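Local coordinates for UPF0135 protein SA1388 (Staphylococcus aureus subsp. aureus, PDB 3LNL), which is of unknown function but belongs to the NIF3 family, binds two zinc ions at a dinuclear centre and assembles into a toroid-shaped homohexamer capped by PII-like domains, at residues Y295-V298 with Q299-A302; D309-H312 with H313-L316; S289-G292 with Y293-Q296. The protein carries 2 engineered substitutions. All coordinates share one frame; numbering follows the deposited sequence.

Contact 1 (Y295-V298 with Q299-A302); sequences YQAV and QQGA
The amide planes of Gln296 and Gln300 stand 55° apart, and the two side chains run past each other at a slant, Gln300 NE2 lying 3.6 Å from Gln296 CG. Both NE2 atoms donate to the same oxygen, OD1 of Asn129, which draws the two amides to one side of the helix. Gln296 gets there with CG anti to its backbone N (chi1 -171°) and the rest of the chain extended. The amide of Gln299 folds back along the backbone instead, a bend at chi2 laying its CD 3.6 Å from Gln296 CA. Behind these groups helix 294-299 ends in a Schellman motif at Gly301, whose positive phi turns the chain. Ala302 N reaches back to Ala297 O (2.9 Å) and Gly301 N to Val298 O (2.9 Å), the latter donor lying well above the carbonyl plane. Ala302 CB packs on Ala297 CB at 4.1 Å, and both methyls rest on Ala284 of strand 279-285. A water donates to Val298 O and Ala302 O. Ala297 O is thus paired by the returning chain, and Val298 O by that chain and by water, while the apolar methyls press the helix end onto the sheet.

Contact 2 (D309-H312 with H313-L316); sequences DIKH and HDAL
His312 O accepts the N-H of Leu316 in an almost straight bond of 2.8 Å (N-H...O 167°), and Lys311 O takes Ala315 N in the same way at 3.0 Å. These bonds make the first turn of helix 312-321, for which Lys311 is the N-cap residue. A water bridges Lys311 N, from which it accepts, and Asp314 OD2, to which it donates at 2.6 Å, so the carboxylate of the first turn is coupled to the backbone just ahead of the helix. Lys311 NZ stays 5.2 Å from Asp314 OD2, and their opposite charges would interact only at a distance.

The imidazoles of His312 and His313 form a T-shaped pair, planes 80° apart and centroids 4.9 Å apart. His312 supplies the edge; its CD2 sits 3.8 Å above the plane of the His313 ring, over the ring centre. With CG anti to the backbone N (chi1 178°), the His312 ring swings beside the carbonyl side of its own residue and alongside the next one. NE2 of His312 is held by Asp48 of the second subunit, and the same ring stacks on His330 of that subunit. Before the helix, Ile310 CG2 packs against Ala315 CB at 4.1 Å.

Asp309 OD1 accepts from His312 N of the second subunit, and His312 N donates to Asp309 OD1 of that subunit, while Asp309 OD2 accepts from ND1 of the zinc ligand His330 in its own chain. The His313 side chain lies about 4 Å from a bound zinc ion and its ring meets His69 of the second subunit. The arrangement is a helix N terminus, with Lys311 in the N-cap position, at a subunit interface, and Asp309 is a second-shell residue of the dinuclear metal centre.

Contact 3 (S289-G292 with Y293-Q296); sequences SGIG and YEYQ
Ile291 and Glu294 run across one another, the CG2 branch of Ile291 lying 3.6 Å from Glu294 OE2 and CD1 coming 3.9 Å from Glu294 CD. Glu294 carries its CG between the backbone N and the carbonyl carbon (chi1 64°), and a second bend at chi2 (-81°) turns the carboxylate back over the preceding turn. There OE1 accepts the N-H of Gly292 at 2.7 Å through its syn lone pair, the one on the side of OE2. The aliphatic branches of Ile291 therefore lie against a carboxylate whose rotation is restrained by a backbone donor, and Glu294, the first residue of the helix, clasps the loop that leads into it.

Tyr293 is turned differently. Its ring presents an edge to Gly290 O, which lies in the ring plane 3.4 Å from CD1. That carbonyl also takes the N-H of Tyr293 at 3.1 Å, closing a type II beta turn from Gly290 to Tyr293. Gly292 holds the third position of the turn with a positive phi of 119°. Its carbonyl faces a water that donates to Gly292 O at 2.7 Å and accepts from Gln296 N, extending the polar link into helix 294-299.

Ser289 N, at the start of the segment, bonds to a buffer molecule probably left from crystallisation. Gly290 N is held by Thr307 OG1 of strand 304-307, on which Ile291 also packs. Tyr293 and Glu294 both rest on Phe305 of that strand, and Ile291 touches Asp314 of helix 312-321, so the turn packs on strand 304-307 and touches helix 312-321.

Overall arrangement
Followed from the N terminus, the chain leaves strand 279-285 and reaches contact 3, where a beta turn closes the loop and starts helix 294-299. Contact 1 begins on the same helix, sharing Tyr295 and Gln296 with contact 3, and ends it just before strand 304-307; their centres are about 9 Å apart. After that strand, contact 2 opens helix 312-321, in series with both; none encloses another. Contacts 2 and 3 touch side by side, Ile310 CG1 meeting Ile291 CG1 at 4.0 Å, whereas contacts 1 and 2 do not touch. Contacts 3 and 1 bracket the helix linking parallel strands 279-285 and 304-307, and contact 2 reaches the second subunit.

Contact 1 (Y295-V298 with Q299-A302)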
ATOM      1  N   TYR B 295      21.252  -1.381  16.601  1.00 12.67           N
ATOM      2  CA  TYR B 295      22.023  -2.438  15.940  1.00 12.52           C
ATOM      3  C   TYR B 295      23.035  -1.821  14.945  1.00 13.78           C
ATOM      4  O   TYR B 295      24.190  -2.250  14.868  1.00 13.34           O
ATOM      5  CB  TYR B 295      21.093  -3.487  15.301  1.00 13.01           C
ATOM      6  CG  TYR B 295      20.291  -4.184  16.346  1.00 12.19           C
ATOM      7  CD1 TYR B 295      19.009  -3.757  16.658  1.00 10.62           C
ATOM      8  CD2 TYR B 295      20.835  -5.255  17.081  1.00 12.33           C
ATOM      9  CE1 TYR B 295      18.266  -4.384  17.688  1.00 12.31           C
ATOM     10  CE2 TYR B 295      20.113  -5.868  18.099  1.00 12.29           C
ATOM     11  CZ  TYR B 295      18.830  -5.409  18.412  1.00 16.14           C
ATOM     12  OH  TYR B 295      18.115  -5.990  19.430  1.00 15.78           O
ATOM     13  N   GLN B 296      22.593  -0.796  14.219  1.00 14.41           N
ATOM     14  CA  GLN B 296      23.447  -0.066  13.278  1.00 15.77           C
ATOM     15  C   GLN B 296      24.558   0.704  14.008  1.00 14.70           C
ATOM     16  O   GLN B 296      25.718   0.669  13.607  1.00 14.70           O
ATOM     17  CB  GLN B 296      22.567   0.843  12.452  1.00 16.08           C
ATOM     18  CG  GLN B 296      23.194   1.538  11.294  1.00 21.94           C
ATOM     19  CD  GLN B 296      22.108   2.062  10.353  1.00 27.22           C
ATOM     20  OE1 GLN B 296      21.611   1.309   9.538  1.00 31.13           O
ATOM     21  NE2 GLN B 296      21.701   3.340  10.515  1.00 26.89           N
ATOM     22  N   ALA B 297      24.219   1.283  15.157  1.00 13.59           N
ATOM     23  CA  ALA B 297      25.207   1.928  16.017  1.00 13.73           C
ATOM     24  C   ALA B 297      26.308   0.960  16.411  1.00 14.41           C
ATOM     25  O   ALA B 297      27.514   1.302  16.328  1.00 13.68           O
ATOM     26  CB  ALA B 297      24.568   2.535  17.240  1.00 11.94           C
ATOM     27  N   VAL B 298      25.923  -0.253  16.809  1.00 14.96           N
ATOM     28  CA  VAL B 298      26.950  -1.252  17.136  1.00 15.80           C
ATOM     29  C   VAL B 298      27.788  -1.594  15.900  1.00 16.87           C
ATOM     30  O   VAL B 298      29.006  -1.654  15.990  1.00 15.86           O
ATOM     31  CB  VAL B 298      26.360  -2.464  17.858  1.00 15.12           C
ATOM     32  CG1 VAL B 298      27.422  -3.609  17.944  1.00 17.64           C
ATOM     33  CG2 VAL B 298      25.865  -2.011  19.217  1.00 13.25           C
ATOM     34  N   GLN B 299      27.152  -1.757  14.739  1.00 19.14           N
ATOM     35  CA  GLN B 299      27.898  -1.998  13.494  1.00 20.56           C
ATOM     36  C   GLN B 299      28.853  -0.801  13.227  1.00 20.87           C
ATOM     37  O   GLN B 299      29.909  -0.980  12.682  1.00 20.06           O
ATOM     38  CB  GLN B 299      26.991  -2.115  12.248  1.00 21.81           C
ATOM     39  CG  GLN B 299      25.925  -3.226  12.140  1.00 26.01           C
ATOM     40  CD  GLN B 299      24.637  -2.792  11.295  1.00 33.18           C
ATOM     41  OE1 GLN B 299      24.717  -1.970  10.351  1.00 36.55           O
ATOM     42  NE2 GLN B 299      23.447  -3.328  11.682  1.00 36.04           N
ATOM     43  N   GLN B 300      28.446   0.414  13.580  1.00 20.45           N
ATOM     44  CA  GLN B 300      29.257   1.620  13.348  1.00 20.77           C
ATOM     45  C   GLN B 300      30.409   1.737  14.402  1.00 20.41           C
ATOM     46  O   GLN B 300      31.216   2.639  14.325  1.00 20.37           O
ATOM     47  CB  GLN B 300      28.343   2.865  13.347  1.00 21.60           C
ATOM     48  CG  GLN B 300      27.362   3.029  12.098  1.00 23.38           C
ATOM     49  CD  GLN B 300      26.053   3.868  12.359  1.00 24.31           C
ATOM     50  OE1 GLN B 300      25.588   4.071  13.517  1.00 21.45           O
ATOM     51  NE2 GLN B 300      25.470   4.364  11.276  1.00 28.81           N
ATOM     52  N   GLY B 301      30.482   0.822  15.384  1.00 18.83           N
ATOM     53  CA  GLY B 301      31.560   0.816  16.399  1.00 17.22           C
ATOM     54  C   GLY B 301      31.159   1.227  17.823  1.00 16.32           C
ATOM     55  O   GLY B 301      31.994   1.289  18.728  1.00 15.56           O
ATOM     56  N   ALA B 302      29.885   1.499  18.062  1.00 15.23           N
ATOM     57  CA  ALA B 302      29.454   1.862  19.410  1.00 13.80           C
ATOM     58  C   ALA B 302      29.587   0.721  20.403  1.00 13.78           C
ATOM     59  O   ALA B 302      29.265  -0.392  20.084  1.00 15.27           O
ATOM     60  CB  ALA B 302      28.014   2.362  19.392  1.00 13.09           C
TER
HETATM   61  O   HOH W   1      30.804  -2.107  17.996  1.00 27.37           O

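Contact 2 (D309-H312 with H313-L316)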
ATOM      1  N   ASP B 309      13.063   6.735  25.882  1.00 14.12           N
ATOM      2  CA  ASP B 309      11.799   6.007  25.617  1.00 13.11           C
ATOM      3  C   ASP B 309      12.064   4.531  25.262  1.00 13.71           C
ATOM      4  O   ASP B 309      11.423   3.995  24.375  1.00 14.17           O
ATOM      5  CB  ASP B 309      11.009   6.640  24.439  1.00 13.97           C
ATOM      6  CG  ASP B 309      10.194   7.884  24.813  1.00 12.53           C
ATOM      7  OD1 ASP B 309       9.942   8.148  25.986  1.00 12.71           O
ATOM      8  OD2 ASP B 309       9.753   8.614  23.869  1.00 13.47           O
ATOM      9  N   ILE B 310      13.002   3.870  25.945  1.00 13.42           N
ATOM     10  CA  ILE B 310      13.265   2.452  25.660  1.00 12.19           C
ATOM     11  C   ILE B 310      12.178   1.591  26.316  1.00 13.05           C
ATOM     12  O   ILE B 310      11.831   1.787  27.498  1.00 14.07           O
ATOM     13  CB  ILE B 310      14.657   2.007  26.108  1.00 12.49           C
ATOM     14  CG1 ILE B 310      15.717   2.980  25.539  1.00  9.81           C
ATOM     15  CG2 ILE B 310      14.896   0.561  25.660  1.00  9.48           C
ATOM     16  CD1 ILE B 310      17.175   2.653  25.844  1.00 10.37           C
ATOM     17  N   LYS B 311      11.591   0.715  25.521  1.00 12.28           N
ATOM     18  CA  LYS B 311      10.565  -0.211  25.978  1.00 13.28           C
ATOM     19  C   LYS B 311      11.097  -1.629  26.232  1.00 13.75           C
ATOM     20  O   LYS B 311      12.146  -2.034  25.711  1.00 12.74           O
ATOM     21  CB  LYS B 311       9.432  -0.265  24.973  1.00 14.44           C
ATOM     22  CG  LYS B 311       8.738   1.122  24.896  1.00 17.95           C
ATOM     23  CD  LYS B 311       7.525   1.157  24.027  1.00 24.53           C
ATOM     24  CE  LYS B 311       7.775   0.454  22.713  1.00 30.79           C
ATOM     25  NZ  LYS B 311       6.531   0.522  21.854  1.00 32.86           N
ATOM     26  N   HIS B 312      10.366  -2.346  27.085  1.00 12.40           N
ATOM     27  CA  HIS B 312      10.741  -3.696  27.538  1.00 12.21           C
ATOM     28  C   HIS B 312      11.245  -4.624  26.463  1.00 11.86           C
ATOM     29  O   HIS B 312      12.345  -5.143  26.570  1.00 12.00           O
ATOM     30  CB  HIS B 312       9.528  -4.343  28.225  1.00 11.87           C
ATOM     31  CG  HIS B 312       9.771  -5.733  28.680  1.00 11.39           C
ATOM     32  ND1 HIS B 312      10.557  -6.029  29.767  1.00 10.09           N
ATOM     33  CD2 HIS B 312       9.378  -6.928  28.149  1.00 11.71           C
ATOM     34  CE1 HIS B 312      10.604  -7.349  29.919  1.00 13.62           C
ATOM     35  NE2 HIS B 312       9.906  -7.920  28.942  1.00 10.39           N
ATOM     36  N   HIS B 313      10.418  -4.885  25.443  1.00 11.29           N
ATOM     37  CA  HIS B 313      10.765  -5.901  24.470  1.00 12.60           C
ATOM     38  C   HIS B 313      11.982  -5.489  23.652  1.00 12.70           C
ATOM     39  O   HIS B 313      12.779  -6.340  23.268  1.00 11.76           O
ATOM     40  CB  HIS B 313       9.580  -6.268  23.569  1.00 12.70           C
ATOM     41  CG  HIS B 313       8.598  -7.164  24.249  1.00 13.59           C
ATOM     42  ND1 HIS B 313       8.869  -8.488  24.519  1.00 14.89           N
ATOM     43  CD2 HIS B 313       7.375  -6.905  24.772  1.00 13.58           C
ATOM     44  CE1 HIS B 313       7.838  -9.010  25.168  1.00 16.97           C
ATOM     45  NE2 HIS B 313       6.910  -8.074  25.312  1.00 14.55           N
ATOM     46  N   ASP B 314      12.148  -4.194  23.390  1.00 14.58           N
ATOM     47  CA  ASP B 314      13.358  -3.769  22.694  1.00 14.24           C
ATOM     48  C   ASP B 314      14.627  -3.892  23.550  1.00 13.20           C
ATOM     49  O   ASP B 314      15.695  -4.247  23.025  1.00 12.66           O
ATOM     50  CB  ASP B 314      13.225  -2.350  22.155  1.00 15.72           C
ATOM     51  CG  ASP B 314      12.138  -2.260  21.079  1.00 19.26           C
ATOM     52  OD1 ASP B 314      12.029  -3.151  20.187  1.00 19.70           O
ATOM     53  OD2 ASP B 314      11.398  -1.303  21.202  1.00 15.46           O
ATOM     54  N   ALA B 315      14.494  -3.594  24.836  1.00 11.78           N
ATOM     55  CA  ALA B 315      15.574  -3.803  25.794  1.00 12.28           C
ATOM     56  C   ALA B 315      15.907  -5.303  25.913  1.00 10.84           C
ATOM     57  O   ALA B 315      17.080  -5.679  25.998  1.00 11.64           O
ATOM     58  CB  ALA B 315      15.204  -3.240  27.171  1.00 11.29           C
ATOM     59  N   LEU B 316      14.870  -6.138  26.019  1.00 12.03           N
ATOM     60  CA  LEU B 316      15.059  -7.603  26.048  1.00 12.45           C
ATOM     61  C   LEU B 316      15.858  -8.118  24.831  1.00 11.61           C
ATOM     62  O   LEU B 316      16.793  -8.877  24.965  1.00 10.35           O
ATOM     63  CB  LEU B 316      13.703  -8.322  26.122  1.00 12.97           C
ATOM     64  CG  LEU B 316      13.758  -9.780  26.611  1.00 17.33           C
ATOM     65  CD1 LEU B 316      14.186  -9.790  28.087  1.00 19.95           C
ATOM     66  CD2 LEU B 316      12.400 -10.479  26.419  1.00 20.11           C
TER
HETATM   67  O   HOH W   2      11.976   0.664  22.739  1.00 16.17           O

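Contact 3 (S289-G292 with Y293-Q296)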
ATOM      1  N   SER B 289      13.817   9.501  21.022  1.00 14.97           N
ATOM      2  CA  SER B 289      13.359   8.113  20.901  1.00 16.75           C
ATOM      3  C   SER B 289      14.084   7.513  19.700  1.00 16.20           C
ATOM      4  O   SER B 289      13.570   7.577  18.575  1.00 16.06           O
ATOM      5  CB  SER B 289      11.856   8.033  20.658  1.00 17.57           C
ATOM      6  OG  SER B 289      11.451   6.640  20.612  1.00 18.34           O
ATOM      7  N   GLY B 290      15.265   6.955  19.930  1.00 14.73           N
ATOM      8  CA  GLY B 290      16.105   6.446  18.812  1.00 13.90           C
ATOM      9  C   GLY B 290      16.199   4.963  18.654  1.00 13.87           C
ATOM     10  O   GLY B 290      16.996   4.463  17.859  1.00 13.31           O
ATOM     11  N   ILE B 291      15.359   4.235  19.390  1.00 13.97           N
ATOM     12  CA  ILE B 291      15.367   2.802  19.268  1.00 14.63           C
ATOM     13  C   ILE B 291      14.959   2.498  17.826  1.00 14.83           C
ATOM     14  O   ILE B 291      14.071   3.159  17.277  1.00 14.50           O
ATOM     15  CB  ILE B 291      14.488   2.070  20.324  1.00 15.08           C
ATOM     16  CG1 ILE B 291      15.122   2.167  21.713  1.00 14.64           C
ATOM     17  CG2 ILE B 291      14.278   0.596  19.913  1.00 13.20           C
ATOM     18  CD1 ILE B 291      16.482   1.369  21.853  1.00 12.12           C
ATOM     19  N   GLY B 292      15.651   1.522  17.223  1.00 13.80           N
ATOM     20  CA  GLY B 292      15.591   1.265  15.798  1.00 14.09           C
ATOM     21  C   GLY B 292      16.991   1.450  15.221  1.00 13.73           C
ATOM     22  O   GLY B 292      17.306   0.831  14.228  1.00 13.91           O
ATOM     23  N   TYR B 293      17.832   2.255  15.870  1.00 13.09           N
ATOM     24  CA  TYR B 293      19.216   2.540  15.377  1.00 13.75           C
ATOM     25  C   TYR B 293      20.301   1.826  16.155  1.00 13.39           C
ATOM     26  O   TYR B 293      21.477   1.927  15.792  1.00 13.05           O
ATOM     27  CB  TYR B 293      19.514   4.069  15.386  1.00 13.85           C
ATOM     28  CG  TYR B 293      18.758   4.824  14.341  1.00 13.39           C
ATOM     29  CD1 TYR B 293      17.510   5.345  14.608  1.00 15.34           C
ATOM     30  CD2 TYR B 293      19.308   5.036  13.082  1.00 15.62           C
ATOM     31  CE1 TYR B 293      16.791   6.066  13.612  1.00 17.88           C
ATOM     32  CE2 TYR B 293      18.618   5.748  12.100  1.00 16.96           C
ATOM     33  CZ  TYR B 293      17.371   6.256  12.387  1.00 18.00           C
ATOM     34  OH  TYR B 293      16.698   6.940  11.440  1.00 19.99           O
ATOM     35  N   GLU B 294      19.928   1.074  17.193  1.00 13.38           N
ATOM     36  CA  GLU B 294      20.947   0.502  18.098  1.00 13.07           C
ATOM     37  C   GLU B 294      21.837  -0.540  17.449  1.00 13.30           C
ATOM     38  O   GLU B 294      23.052  -0.585  17.728  1.00 11.80           O
ATOM     39  CB  GLU B 294      20.349  -0.020  19.416  1.00 13.70           C
ATOM     40  CG  GLU B 294      19.363  -1.207  19.372  1.00 13.77           C
ATOM     41  CD  GLU B 294      17.923  -0.819  19.016  1.00 13.10           C
ATOM     42  OE1 GLU B 294      17.724   0.282  18.437  1.00 13.85           O
ATOM     43  OE2 GLU B 294      16.993  -1.642  19.288  1.00 15.15           O
ATOM     44  N   TYR B 295      21.252  -1.381  16.601  1.00 12.67           N
ATOM     45  CA  TYR B 295      22.023  -2.438  15.940  1.00 12.52           C
ATOM     46  C   TYR B 295      23.035  -1.821  14.945  1.00 13.78           C
ATOM     47  O   TYR B 295      24.190  -2.250  14.868  1.00 13.34           O
ATOM     48  CB  TYR B 295      21.093  -3.487  15.301  1.00 13.01           C
ATOM     49  CG  TYR B 295      20.291  -4.184  16.346  1.00 12.19           C
ATOM     50  CD1 TYR B 295      19.009  -3.757  16.658  1.00 10.62           C
ATOM     51  CD2 TYR B 295      20.835  -5.255  17.081  1.00 12.33           C
ATOM     52  CE1 TYR B 295      18.266  -4.384  17.688  1.00 12.31           C
ATOM     53  CE2 TYR B 295      20.113  -5.868  18.099  1.00 12.29           C
ATOM     54  CZ  TYR B 295      18.830  -5.409  18.412  1.00 16.14           C
ATOM     55  OH  TYR B 295      18.115  -5.990  19.430  1.00 15.78           O
ATOM     56  N   GLN B 296      22.593  -0.796  14.219  1.00 14.41           N
ATOM     57  CA  GLN B 296      23.447  -0.066  13.278  1.00 15.77           C
ATOM     58  C   GLN B 296      24.558   0.704  14.008  1.00 14.70           C
ATOM     59  O   GLN B 296      25.718   0.669  13.607  1.00 14.70           O
ATOM     60  CB  GLN B 296      22.567   0.843  12.452  1.00 16.08           C
ATOM     61  CG  GLN B 296      23.194   1.538  11.294  1.00 21.94           C
ATOM     62  CD  GLN B 296      22.108   2.062  10.353  1.00 27.22           C
ATOM     63  OE1 GLN B 296      21.611   1.309   9.538  1.00 31.13           O
ATOM     64  NE2 GLN B 296      21.701   3.340  10.515  1.00 26.89           N
TER
HETATM   65  O   HOH W   3      19.602  -0.558  14.099  1.00 13.15           O